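PDB 6T3E: DELTA1-pyrroline-2-carboxylate reductase from Thermococcus litoralis DSM 5473, which probably reduces delta1-pyrroline-2-carboxylate to L-proline, binding NADH as cofactor, in L-hydroxyproline metabolism. Local coordinates for residues T131-G136 against A163-W168; I242-W247 against L317-G322; I157-Q162 against V181-P186. All coordinates share one frame; numbering follows the deposited sequence.

Interaction 1 of 3, residues T131-G136 against A163-W168; sequences TAMRTG and ARTQLW. With NAI (1,4-dihydronicotinamide adenine dinucleotide), chain F; PRO (proline), chain E.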
# COMPACT_ATOMS: atom_id res chain seq x y z
N THR B 131 -4.33 -13.96 -6.97
CA THR B 131 -5.14 -12.96 -7.64
C THR B 131 -6.12 -13.62 -8.60
O THR B 131 -7.33 -13.35 -8.55
CB THR B 131 -4.25 -11.99 -8.41
OG1 THR B 131 -3.39 -11.29 -7.51
CG2 THR B 131 -5.09 -11.00 -9.22
N ALA B 132 -5.64 -14.56 -9.41
CA ALA B 132 -6.52 -15.27 -10.33
C ALA B 132 -7.54 -16.12 -9.58
O ALA B 132 -8.72 -16.17 -9.97
CB ALA B 132 -5.69 -16.13 -11.28
N MET B 133 -7.13 -16.79 -8.49
CA MET B 133 -8.06 -17.62 -7.75
C MET B 133 -9.16 -16.78 -7.10
O MET B 133 -10.35 -17.06 -7.27
CB MET B 133 -7.32 -18.46 -6.70
CG MET B 133 -6.36 -19.50 -7.30
SD MET B 133 -7.18 -20.91 -8.11
CE MET B 133 -8.19 -21.54 -6.77
N ARG B 134 -8.77 -15.71 -6.40
CA ARG B 134 -9.76 -14.89 -5.70
C ARG B 134 -10.67 -14.14 -6.67
O ARG B 134 -11.83 -13.86 -6.34
CB ARG B 134 -9.06 -13.90 -4.76
CG ARG B 134 -8.28 -12.82 -5.48
CD ARG B 134 -8.83 -11.46 -5.20
NE ARG B 134 -8.92 -10.64 -6.40
CZ ARG B 134 -8.58 -9.36 -6.45
NH1 ARG B 134 -8.12 -8.74 -5.38
NH2 ARG B 134 -8.70 -8.68 -7.58
N THR B 135 -10.17 -13.79 -7.87
CA THR B 135 -11.00 -13.13 -8.86
C THR B 135 -12.05 -14.07 -9.43
O THR B 135 -13.22 -13.70 -9.56
CB THR B 135 -10.12 -12.58 -9.98
OG1 THR B 135 -9.21 -11.61 -9.45
CG2 THR B 135 -10.98 -11.94 -11.07
N GLY B 136 -11.65 -15.29 -9.78
CA GLY B 136 -12.62 -16.27 -10.24
C GLY B 136 -13.65 -16.60 -9.18
O GLY B 136 -14.85 -16.70 -9.46
N ALA B 163 -9.57 -15.70 -17.45
CA ALA B 163 -10.65 -16.50 -18.02
C ALA B 163 -10.60 -17.94 -17.54
O ALA B 163 -11.65 -18.58 -17.42
CB ALA B 163 -10.59 -16.47 -19.55
N ARG B 164 -9.41 -18.47 -17.27
CA ARG B 164 -9.32 -19.86 -16.81
C ARG B 164 -9.99 -20.05 -15.45
O ARG B 164 -10.89 -20.89 -15.31
CB ARG B 164 -7.86 -20.29 -16.76
CG ARG B 164 -7.26 -20.50 -18.11
CD ARG B 164 -5.75 -20.43 -18.01
NE ARG B 164 -5.11 -21.19 -19.08
CZ ARG B 164 -4.90 -20.71 -20.29
NH1 ARG B 164 -5.30 -19.46 -20.59
NH2 ARG B 164 -4.29 -21.47 -21.19
N THR B 165 -9.60 -19.24 -14.46
CA THR B 165 -10.26 -19.33 -13.16
C THR B 165 -11.70 -18.83 -13.22
O THR B 165 -12.53 -19.24 -12.40
CB THR B 165 -9.48 -18.52 -12.13
OG1 THR B 165 -9.21 -17.23 -12.67
CG2 THR B 165 -8.16 -19.23 -11.79
N GLN B 166 -12.01 -17.94 -14.16
CA GLN B 166 -13.39 -17.50 -14.31
C GLN B 166 -14.27 -18.68 -14.70
O GLN B 166 -15.29 -18.93 -14.06
CB GLN B 166 -13.48 -16.40 -15.36
CG GLN B 166 -13.11 -15.03 -14.85
CD GLN B 166 -14.09 -14.48 -13.85
OE1 GLN B 166 -15.31 -14.67 -13.97
NE2 GLN B 166 -13.56 -13.78 -12.84
N LEU B 167 -13.87 -19.43 -15.73
CA LEU B 167 -14.67 -20.57 -16.15
C LEU B 167 -14.67 -21.65 -15.08
O LEU B 167 -15.71 -22.27 -14.83
CB LEU B 167 -14.17 -21.13 -17.48
CG LEU B 167 -15.01 -22.29 -18.05
CD1 LEU B 167 -16.42 -21.84 -18.38
CD2 LEU B 167 -14.34 -22.96 -19.25
N TRP B 168 -13.53 -21.87 -14.42
CA TRP B 168 -13.44 -22.88 -13.36
C TRP B 168 -14.42 -22.58 -12.24
O TRP B 168 -15.17 -23.46 -11.80
CB TRP B 168 -12.00 -22.95 -12.84
CG TRP B 168 -11.76 -23.98 -11.75
CD1 TRP B 168 -12.60 -24.96 -11.34
CD2 TRP B 168 -10.57 -24.11 -10.95
NE1 TRP B 168 -12.04 -25.69 -10.33
CE2 TRP B 168 -10.79 -25.19 -10.07
CE3 TRP B 168 -9.36 -23.41 -10.89
CZ2 TRP B 168 -9.84 -25.60 -9.13
CZ3 TRP B 168 -8.40 -23.82 -9.96
CH2 TRP B 168 -8.65 -24.91 -9.09
PA NAI F . -4.11 -11.53 -20.00
O1A NAI F . -3.26 -10.59 -20.82
O2A NAI F . -3.28 -12.73 -19.58
O5B NAI F . -5.47 -12.00 -20.80
C5B NAI F . -6.16 -10.94 -21.45
C4B NAI F . -6.89 -11.53 -22.74
O4B NAI F . -7.68 -10.64 -23.25
C3B NAI F . -5.84 -11.86 -23.82
O3B NAI F . -5.93 -13.17 -24.13
C2B NAI F . -6.22 -10.93 -25.00
O2B NAI F . -5.85 -11.56 -26.32
C1B NAI F . -7.51 -10.81 -24.86
N9A NAI F . -8.04 -9.66 -25.53
C8A NAI F . -7.52 -8.43 -25.39
N7A NAI F . -8.24 -7.61 -26.15
C5A NAI F . -9.19 -8.32 -26.76
C6A NAI F . -10.18 -7.94 -27.64
N6A NAI F . -10.53 -6.65 -28.21
N1A NAI F . -11.03 -8.84 -28.13
C2A NAI F . -10.92 -10.13 -27.74
N3A NAI F . -9.95 -10.51 -26.87
C4A NAI F . -9.08 -9.58 -26.39
O3 NAI F . -4.60 -10.67 -18.67
PN NAI F . -5.62 -11.28 -17.51
O1N NAI F . -4.72 -11.61 -16.33
O2N NAI F . -6.38 -12.48 -18.01
O5D NAI F . -6.69 -10.14 -17.08
C5D NAI F . -7.84 -10.03 -17.84
C4D NAI F . -8.59 -8.74 -17.41
O4D NAI F . -9.05 -8.83 -16.18
C3D NAI F . -7.61 -7.55 -17.40
O3D NAI F . -8.25 -6.44 -17.91
C2D NAI F . -7.31 -7.30 -15.92
O2D NAI F . -6.87 -5.85 -15.75
C1D NAI F . -8.45 -7.58 -15.35
N1N NAI F . -8.25 -8.00 -13.95
C2N NAI F . -9.16 -7.56 -12.90
C3N NAI F . -9.24 -8.35 -11.57
C7N NAI F . -10.61 -8.27 -10.83
O7N NAI F . -11.48 -7.69 -11.35
N7N NAI F . -10.78 -8.92 -9.51
C4N NAI F . -8.38 -9.57 -11.35
C5N NAI F . -7.13 -9.61 -12.25
C6N NAI F . -7.14 -8.86 -13.59
N PRO E . -7.13 -5.26 -10.95
CA PRO E . -6.63 -6.57 -10.51
C PRO E . -6.73 -6.81 -9.00
O PRO E . -7.50 -6.16 -8.28
CB PRO E . -5.16 -6.53 -10.94
CG PRO E . -5.17 -5.71 -12.19
CD PRO E . -6.33 -4.72 -12.07
OXT PRO E . -6.02 -7.66 -8.47

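Interaction 2 of 3, residues I242-W247 against L317-G322; sequences INSVGW and LFKSVG. With NAI (1,4-dihydronicotinamide adenine dinucleotide), chain F; PRO (proline), chain E.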
# COMPACT_ATOMS: atom_id res chain seq x y z
N ILE B 242 -23.78 -12.12 -16.91
CA ILE B 242 -22.49 -11.64 -17.39
C ILE B 242 -21.58 -11.38 -16.20
O ILE B 242 -21.97 -10.69 -15.25
CB ILE B 242 -22.62 -10.34 -18.22
CG1 ILE B 242 -23.87 -10.39 -19.10
CG2 ILE B 242 -21.37 -10.11 -19.06
CD1 ILE B 242 -23.79 -11.43 -20.18
N ASN B 243 -20.36 -11.90 -16.28
CA ASN B 243 -19.28 -11.56 -15.35
C ASN B 243 -18.21 -10.82 -16.13
O ASN B 243 -17.63 -11.36 -17.08
CB ASN B 243 -18.71 -12.80 -14.68
CG ASN B 243 -19.73 -13.51 -13.80
OD1 ASN B 243 -20.29 -12.92 -12.88
ND2 ASN B 243 -19.95 -14.79 -14.06
N SER B 244 -17.97 -9.56 -15.76
CA SER B 244 -17.00 -8.71 -16.43
C SER B 244 -15.95 -8.27 -15.41
O SER B 244 -16.28 -7.60 -14.43
CB SER B 244 -17.69 -7.50 -17.07
OG SER B 244 -16.75 -6.63 -17.68
N VAL B 245 -14.70 -8.68 -15.63
CA VAL B 245 -13.63 -8.39 -14.68
C VAL B 245 -12.53 -7.55 -15.29
O VAL B 245 -11.60 -7.14 -14.57
CB VAL B 245 -13.06 -9.69 -14.07
CG1 VAL B 245 -14.20 -10.64 -13.72
CG2 VAL B 245 -12.09 -10.35 -15.03
N GLY B 246 -12.61 -7.25 -16.59
CA GLY B 246 -11.56 -6.48 -17.22
C GLY B 246 -11.46 -5.10 -16.62
O GLY B 246 -12.43 -4.53 -16.12
N TRP B 247 -10.23 -4.57 -16.62
CA TRP B 247 -9.97 -3.22 -16.15
C TRP B 247 -8.64 -2.76 -16.73
O TRP B 247 -7.63 -3.46 -16.57
CB TRP B 247 -9.93 -3.17 -14.62
CG TRP B 247 -9.60 -1.82 -14.11
CD1 TRP B 247 -10.47 -0.80 -13.84
CD2 TRP B 247 -8.29 -1.30 -13.85
NE1 TRP B 247 -9.79 0.31 -13.40
CE2 TRP B 247 -8.45 0.03 -13.40
CE3 TRP B 247 -7.00 -1.84 -13.94
CZ2 TRP B 247 -7.36 0.83 -13.04
CZ3 TRP B 247 -5.93 -1.05 -13.59
CH2 TRP B 247 -6.12 0.28 -13.15
N LEU B 317 -25.73 -8.65 -14.75
CA LEU B 317 -24.34 -8.31 -15.01
C LEU B 317 -23.63 -8.05 -13.69
O LEU B 317 -24.00 -7.14 -12.95
CB LEU B 317 -24.23 -7.08 -15.92
CG LEU B 317 -22.93 -6.28 -15.78
CD1 LEU B 317 -21.76 -7.07 -16.32
CD2 LEU B 317 -23.07 -4.95 -16.50
N PHE B 318 -22.60 -8.85 -13.41
CA PHE B 318 -21.73 -8.65 -12.26
C PHE B 318 -20.45 -7.99 -12.74
O PHE B 318 -19.68 -8.59 -13.49
CB PHE B 318 -21.43 -9.98 -11.55
CG PHE B 318 -20.37 -9.87 -10.48
CD1 PHE B 318 -20.50 -8.96 -9.45
CD2 PHE B 318 -19.24 -10.68 -10.52
CE1 PHE B 318 -19.53 -8.86 -8.47
CE2 PHE B 318 -18.27 -10.59 -9.55
CZ PHE B 318 -18.41 -9.67 -8.52
N LYS B 319 -20.22 -6.75 -12.30
CA LYS B 319 -19.04 -5.99 -12.67
C LYS B 319 -18.03 -6.06 -11.54
O LYS B 319 -18.33 -5.65 -10.42
CB LYS B 319 -19.39 -4.54 -12.98
CG LYS B 319 -18.20 -3.76 -13.47
CD LYS B 319 -17.69 -4.36 -14.77
CE LYS B 319 -16.19 -4.54 -14.77
NZ LYS B 319 -15.72 -4.82 -16.17
N SER B 320 -16.84 -6.57 -11.83
CA SER B 320 -15.83 -6.78 -10.82
C SER B 320 -14.54 -6.08 -11.22
O SER B 320 -14.09 -6.21 -12.36
CB SER B 320 -15.56 -8.26 -10.59
OG SER B 320 -14.28 -8.42 -10.03
N VAL B 321 -13.98 -5.30 -10.29
CA VAL B 321 -12.68 -4.67 -10.46
C VAL B 321 -11.66 -5.16 -9.45
O VAL B 321 -10.47 -4.83 -9.60
CB VAL B 321 -12.78 -3.14 -10.40
CG1 VAL B 321 -13.50 -2.60 -11.66
CG2 VAL B 321 -13.49 -2.72 -9.13
N GLY B 322 -12.08 -5.85 -8.40
CA GLY B 322 -11.19 -6.36 -7.37
C GLY B 322 -11.36 -5.59 -6.07
O GLY B 322 -11.46 -4.36 -6.06
PA NAI F . -4.11 -11.53 -20.00
O1A NAI F . -3.26 -10.59 -20.82
O2A NAI F . -3.28 -12.73 -19.58
O5B NAI F . -5.47 -12.00 -20.80
C5B NAI F . -6.16 -10.94 -21.45
C4B NAI F . -6.89 -11.53 -22.74
O4B NAI F . -7.68 -10.64 -23.25
C3B NAI F . -5.84 -11.86 -23.82
O3B NAI F . -5.93 -13.17 -24.13
C2B NAI F . -6.22 -10.93 -25.00
O2B NAI F . -5.85 -11.56 -26.32
C1B NAI F . -7.51 -10.81 -24.86
N9A NAI F . -8.04 -9.66 -25.53
C8A NAI F . -7.52 -8.43 -25.39
N7A NAI F . -8.24 -7.61 -26.15
C5A NAI F . -9.19 -8.32 -26.76
C6A NAI F . -10.18 -7.94 -27.64
N6A NAI F . -10.53 -6.65 -28.21
N1A NAI F . -11.03 -8.84 -28.13
C2A NAI F . -10.92 -10.13 -27.74
N3A NAI F . -9.95 -10.51 -26.87
C4A NAI F . -9.08 -9.58 -26.39
O3 NAI F . -4.60 -10.67 -18.67
PN NAI F . -5.62 -11.28 -17.51
O1N NAI F . -4.72 -11.61 -16.33
O2N NAI F . -6.38 -12.48 -18.01
O5D NAI F . -6.69 -10.14 -17.08
C5D NAI F . -7.84 -10.03 -17.84
C4D NAI F . -8.59 -8.74 -17.41
O4D NAI F . -9.05 -8.83 -16.18
C3D NAI F . -7.61 -7.55 -17.40
O3D NAI F . -8.25 -6.44 -17.91
C2D NAI F . -7.31 -7.30 -15.92
O2D NAI F . -6.87 -5.85 -15.75
C1D NAI F . -8.45 -7.58 -15.35
N1N NAI F . -8.25 -8.00 -13.95
C2N NAI F . -9.16 -7.56 -12.90
C3N NAI F . -9.24 -8.35 -11.57
C7N NAI F . -10.61 -8.27 -10.83
O7N NAI F . -11.48 -7.69 -11.35
N7N NAI F . -10.78 -8.92 -9.51
C4N NAI F . -8.38 -9.57 -11.35
C5N NAI F . -7.13 -9.61 -12.25
C6N NAI F . -7.14 -8.86 -13.59
N PRO E . -7.13 -5.26 -10.95
CA PRO E . -6.63 -6.57 -10.51
C PRO E . -6.73 -6.81 -9.00
O PRO E . -7.50 -6.16 -8.28
CB PRO E . -5.16 -6.53 -10.94
CG PRO E . -5.17 -5.71 -12.19
CD PRO E . -6.33 -4.72 -12.07
OXT PRO E . -6.02 -7.66 -8.47

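Interaction 3 of 3, residues I157-Q162 against V181-P186; sequences IGAGVQ and VYDINP. With NAI (1,4-dihydronicotinamide adenine dinucleotide), chain F.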
# COMPACT_ATOMS: atom_id res chain seq x y z
N ILE B 157 -14.98 -14.41 -23.53
CA ILE B 157 -14.36 -13.42 -24.39
C ILE B 157 -13.09 -12.96 -23.70
O ILE B 157 -13.14 -12.38 -22.61
CB ILE B 157 -15.30 -12.24 -24.67
CG1 ILE B 157 -16.43 -12.68 -25.59
CG2 ILE B 157 -14.55 -11.06 -25.28
CD1 ILE B 157 -17.63 -11.80 -25.50
N GLY B 158 -11.94 -13.22 -24.35
CA GLY B 158 -10.62 -13.02 -23.77
C GLY B 158 -10.12 -14.26 -23.05
O GLY B 158 -10.47 -14.48 -21.89
N ALA B 159 -9.28 -15.06 -23.70
CA ALA B 159 -8.86 -16.34 -23.12
C ALA B 159 -7.49 -16.22 -22.45
O ALA B 159 -6.52 -16.87 -22.82
CB ALA B 159 -8.84 -17.42 -24.21
N GLY B 160 -7.43 -15.36 -21.44
CA GLY B 160 -6.19 -15.08 -20.74
C GLY B 160 -6.10 -15.80 -19.41
O GLY B 160 -6.70 -16.85 -19.20
N VAL B 161 -5.31 -15.22 -18.50
CA VAL B 161 -5.13 -15.85 -17.19
C VAL B 161 -6.44 -15.85 -16.42
O VAL B 161 -6.84 -16.88 -15.86
CB VAL B 161 -4.00 -15.16 -16.40
CG1 VAL B 161 -4.01 -15.64 -14.96
CG2 VAL B 161 -2.64 -15.45 -17.05
N GLN B 162 -7.15 -14.72 -16.40
CA GLN B 162 -8.37 -14.64 -15.60
C GLN B 162 -9.45 -15.56 -16.13
O GLN B 162 -10.17 -16.19 -15.34
CB GLN B 162 -8.88 -13.20 -15.55
CG GLN B 162 -7.99 -12.25 -14.76
CD GLN B 162 -7.43 -12.90 -13.50
OE1 GLN B 162 -8.16 -13.55 -12.72
NE2 GLN B 162 -6.13 -12.73 -13.30
N VAL B 181 -15.22 -19.95 -26.68
CA VAL B 181 -14.15 -19.03 -26.34
C VAL B 181 -13.77 -18.24 -27.59
O VAL B 181 -13.58 -18.82 -28.66
CB VAL B 181 -12.96 -19.76 -25.69
CG1 VAL B 181 -12.44 -20.87 -26.59
CG2 VAL B 181 -11.86 -18.79 -25.29
N TYR B 182 -13.71 -16.92 -27.45
CA TYR B 182 -13.26 -16.04 -28.52
C TYR B 182 -12.15 -15.15 -28.01
O TYR B 182 -12.25 -14.60 -26.91
CB TYR B 182 -14.42 -15.18 -29.05
CG TYR B 182 -13.93 -13.99 -29.84
CD1 TYR B 182 -13.40 -14.15 -31.11
CD2 TYR B 182 -13.99 -12.71 -29.30
CE1 TYR B 182 -12.94 -13.07 -31.83
CE2 TYR B 182 -13.54 -11.62 -30.02
CZ TYR B 182 -13.02 -11.80 -31.27
OH TYR B 182 -12.57 -10.71 -31.97
N ASP B 183 -11.09 -15.02 -28.80
CA ASP B 183 -10.00 -14.10 -28.49
C ASP B 183 -9.43 -13.59 -29.81
O ASP B 183 -9.49 -14.28 -30.84
CB ASP B 183 -8.93 -14.80 -27.64
CG ASP B 183 -8.04 -13.82 -26.90
OD1 ASP B 183 -7.32 -13.04 -27.56
OD2 ASP B 183 -8.04 -13.83 -25.65
N ILE B 184 -8.91 -12.36 -29.79
CA ILE B 184 -8.21 -11.88 -30.98
C ILE B 184 -6.92 -12.66 -31.21
O ILE B 184 -6.40 -12.67 -32.33
CB ILE B 184 -7.91 -10.36 -30.91
CG1 ILE B 184 -7.19 -10.01 -29.61
CG2 ILE B 184 -9.18 -9.54 -31.07
CD1 ILE B 184 -6.69 -8.59 -29.61
N ASN B 185 -6.41 -13.33 -30.18
CA ASN B 185 -5.20 -14.15 -30.28
C ASN B 185 -5.60 -15.60 -30.52
O ASN B 185 -6.14 -16.24 -29.61
CB ASN B 185 -4.40 -14.01 -28.98
CG ASN B 185 -2.98 -14.53 -29.09
OD1 ASN B 185 -2.70 -15.51 -29.79
ND2 ASN B 185 -2.07 -13.87 -28.38
N PRO B 186 -5.38 -16.15 -31.73
CA PRO B 186 -5.78 -17.55 -31.97
C PRO B 186 -5.02 -18.56 -31.14
O PRO B 186 -5.55 -19.65 -30.91
CB PRO B 186 -5.52 -17.74 -33.47
CG PRO B 186 -4.51 -16.71 -33.80
CD PRO B 186 -4.81 -15.54 -32.94
PA NAI F . -4.11 -11.53 -20.00
O1A NAI F . -3.26 -10.59 -20.82
O2A NAI F . -3.28 -12.73 -19.58
O5B NAI F . -5.47 -12.00 -20.80
C5B NAI F . -6.16 -10.94 -21.45
C4B NAI F . -6.89 -11.53 -22.74
O4B NAI F . -7.68 -10.64 -23.25
C3B NAI F . -5.84 -11.86 -23.82
O3B NAI F . -5.93 -13.17 -24.13
C2B NAI F . -6.22 -10.93 -25.00
O2B NAI F . -5.85 -11.56 -26.32
C1B NAI F . -7.51 -10.81 -24.86
N9A NAI F . -8.04 -9.66 -25.53
C8A NAI F . -7.52 -8.43 -25.39
N7A NAI F . -8.24 -7.61 -26.15
C5A NAI F . -9.19 -8.32 -26.76
C6A NAI F . -10.18 -7.94 -27.64
N6A NAI F . -10.53 -6.65 -28.21
N1A NAI F . -11.03 -8.84 -28.13
C2A NAI F . -10.92 -10.13 -27.74
N3A NAI F . -9.95 -10.51 -26.87
C4A NAI F . -9.08 -9.58 -26.39
O3 NAI F . -4.60 -10.67 -18.67
PN NAI F . -5.62 -11.28 -17.51
O1N NAI F . -4.72 -11.61 -16.33
O2N NAI F . -6.38 -12.48 -18.01
O5D NAI F . -6.69 -10.14 -17.08
C5D NAI F . -7.84 -10.03 -17.84
C4D NAI F . -8.59 -8.74 -17.41
O4D NAI F . -9.05 -8.83 -16.18
C3D NAI F . -7.61 -7.55 -17.40
O3D NAI F . -8.25 -6.44 -17.91
C2D NAI F . -7.31 -7.30 -15.92
O2D NAI F . -6.87 -5.85 -15.75
C1D NAI F . -8.45 -7.58 -15.35
N1N NAI F . -8.25 -8.00 -13.95
C2N NAI F . -9.16 -7.56 -12.90
C3N NAI F . -9.24 -8.35 -11.57
C7N NAI F . -10.61 -8.27 -10.83
O7N NAI F . -11.48 -7.69 -11.35
N7N NAI F . -10.78 -8.92 -9.51
C4N NAI F . -8.38 -9.57 -11.35
C5N NAI F . -7.13 -9.61 -12.25
C6N NAI F . -7.14 -8.86 -13.59

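Interaction 1 of 3, residues T131-G136 against A163-W168
The six-membered ring of Trp168 is met obliquely by the thioether of Met133, whose SD lies 3.7 Å from Trp168 CZ3 in a Met-aromatic contact; Met133 CE also lies near CZ3 and CH2. Arg134 sets CG between the backbone N and the carbonyl carbon (chi1 69°), and bends at chi2 and chi3 carry the guanidinium edge to the ligands, proline O lying in its plane and bonded to Arg134 NH2 at 2.9 Å. Arg134 NE points in the same plane to Thr135 OG1 at 3.2 Å, while Asp327 and Glu326 add salt bridges. With a leucine here, the proline carboxylate would probably lose a charged partner, and both acids would be left without their mate. Between the helices, Thr165 turns toward Ala132, its OG1 2.9 Å from Ala132 O; Gln162 O competes for the same proton. Gly136 lets the backbones close to a CA-CA distance of 4.3 Å from Gln166, since a CB would run into Thr165 O. Gln166 NE2 is bonded to Ser139. The axes pass 8.1 Å apart at -39°, packing helix 128-146 against the first helix of a Rossmann-type dinucleotide-binding fold, with the proline and nicotinamide pocket alongside.

Interaction 2 of 3, residues I242-W247 against L317-G322
Ile242 O takes the amide of Phe318 at 2.7 Å, Ser244 N gives to Phe318 O at 3.0 Å, and Ser320 N gives to Ser244 O at 2.9 Å. All three bonds are nearly straight, as expected of neighbouring parallel strands in register. On one face, Leu317 CD1 packs on Ile242 CB at 3.9 Å, and the bent chain of Lys319 folds back over Ser244. Its chi2 of 62° and the further bend at chi3 bring NZ within 2.6 Å of Ser244 OG and leave a weak bond to Gly246 O. On the other face, Asn243 OD1 lies at the edge of the Phe318 ring, 3.4 Å from CD2, with amide and ring planes 80° apart. These are central strands of the parallel sheet of the Rossmann-type domain, and their C-terminal ends run into the loops that hold the cofactor and bound proline. There Trp247 N and O grip the ribose hydroxyls O3D and O2D of NADH, the N bond measuring 3.0 Å to O3D. Ser320 OG gives to the carboxamide oxygen O7N, and Trp247 CE3 lies 3.5 Å from CD of the bound proline. Gly322 passes beside the proline carboxylate, where a CB would clash with proline O. Farther out, Asp279 forms a salt bridge with Lys319 and Glu254 accepts a bond from Ser244 OG. His241 bonds to Asn243 OD1, Glu276 O takes the indole N-H of Trp247, and Phe74 meets that ring edge-to-face.

Interaction 3 of 3, residues I157-Q162 against V181-P186
With CG anti to the backbone N (chi1 -160°), Asp183 swings its carboxylate across to the turn after Ile157, where OD2 accepts the amide of Ala159 at 2.6 Å. In Val181, a chi1 of 56° tucks CG1 between the backbone N and the carbonyl carbon and leaves CG2 to meet Ala159 CB at 3.5 Å. The Ala159 amide uses the anti lone pair of Asp183 OD2, and the same oxygen accepts from the ribose hydroxyl O3B of NADH at 2.7 Å. OD1 takes the amide of Asn185 at 2.8 Å, an Asx turn that fixes the rotation of the carboxylate; O2B, the other hydroxyl, also lies against OD1, at a distance too short to be taken literally. Three bonds, from Ala159 N, O3B and Asn185 N, thus grip this acid. Its contact with both adenosine-ribose hydroxyls is the arrangement familiar from NAD(H)-binding Rossmann folds. The backbones are pinned by Gly158 N to Tyr182 O at 2.9 Å, and Ile157 CG2 comes to the edge of the Tyr182 ring near its plane.

Gly158 and Gly160, with Ala163, fit the GxGxxA pattern of Rossmann-type dinucleotide-binding loops. A CB on Gly158 would be crowded by O4B of the cofactor, and one on Gly160 would clash with O5B. The helix that follows turns its first amides to the pyrophosphate: Gln162 N bonds to O2N at 2.9 Å, while Val161 N reaches O2A weakly. Ile184 packs its aliphatic branches against the adenine, with CG2 3.5 Å from N1A. The contact closes the beta-alpha-beta unit of strand 153-157, helix 161-173 and strand 178-182, with Phe192 of helix 186-200 packed against Ala159 and Val181, and Ala132 of helix 128-146 against Val161 and Gln162.

In the fold
The three contacts surround one NADH molecule: interactions 1 and 2 have centres about 12 Å apart, 1 and 3 about 13 Å, and 2 and 3 about 15 Å. Interactions 1 and 3 share helix 161-173 and alternate along the chain, so their segments interlock; interaction 2 follows both. Interactions 2 and 3 reach the same parallel sheet without touching each other, and interaction 1 touches both: Gln166 of helix 161-173 meets Val245, and Ala132 of helix 128-146 meets Gln162. Interaction 3 holds the adenosine and pyrophosphate end, while interactions 1 and 2 border the nicotinamide and also touch the bound proline, so cofactor and proline sites are built jointly.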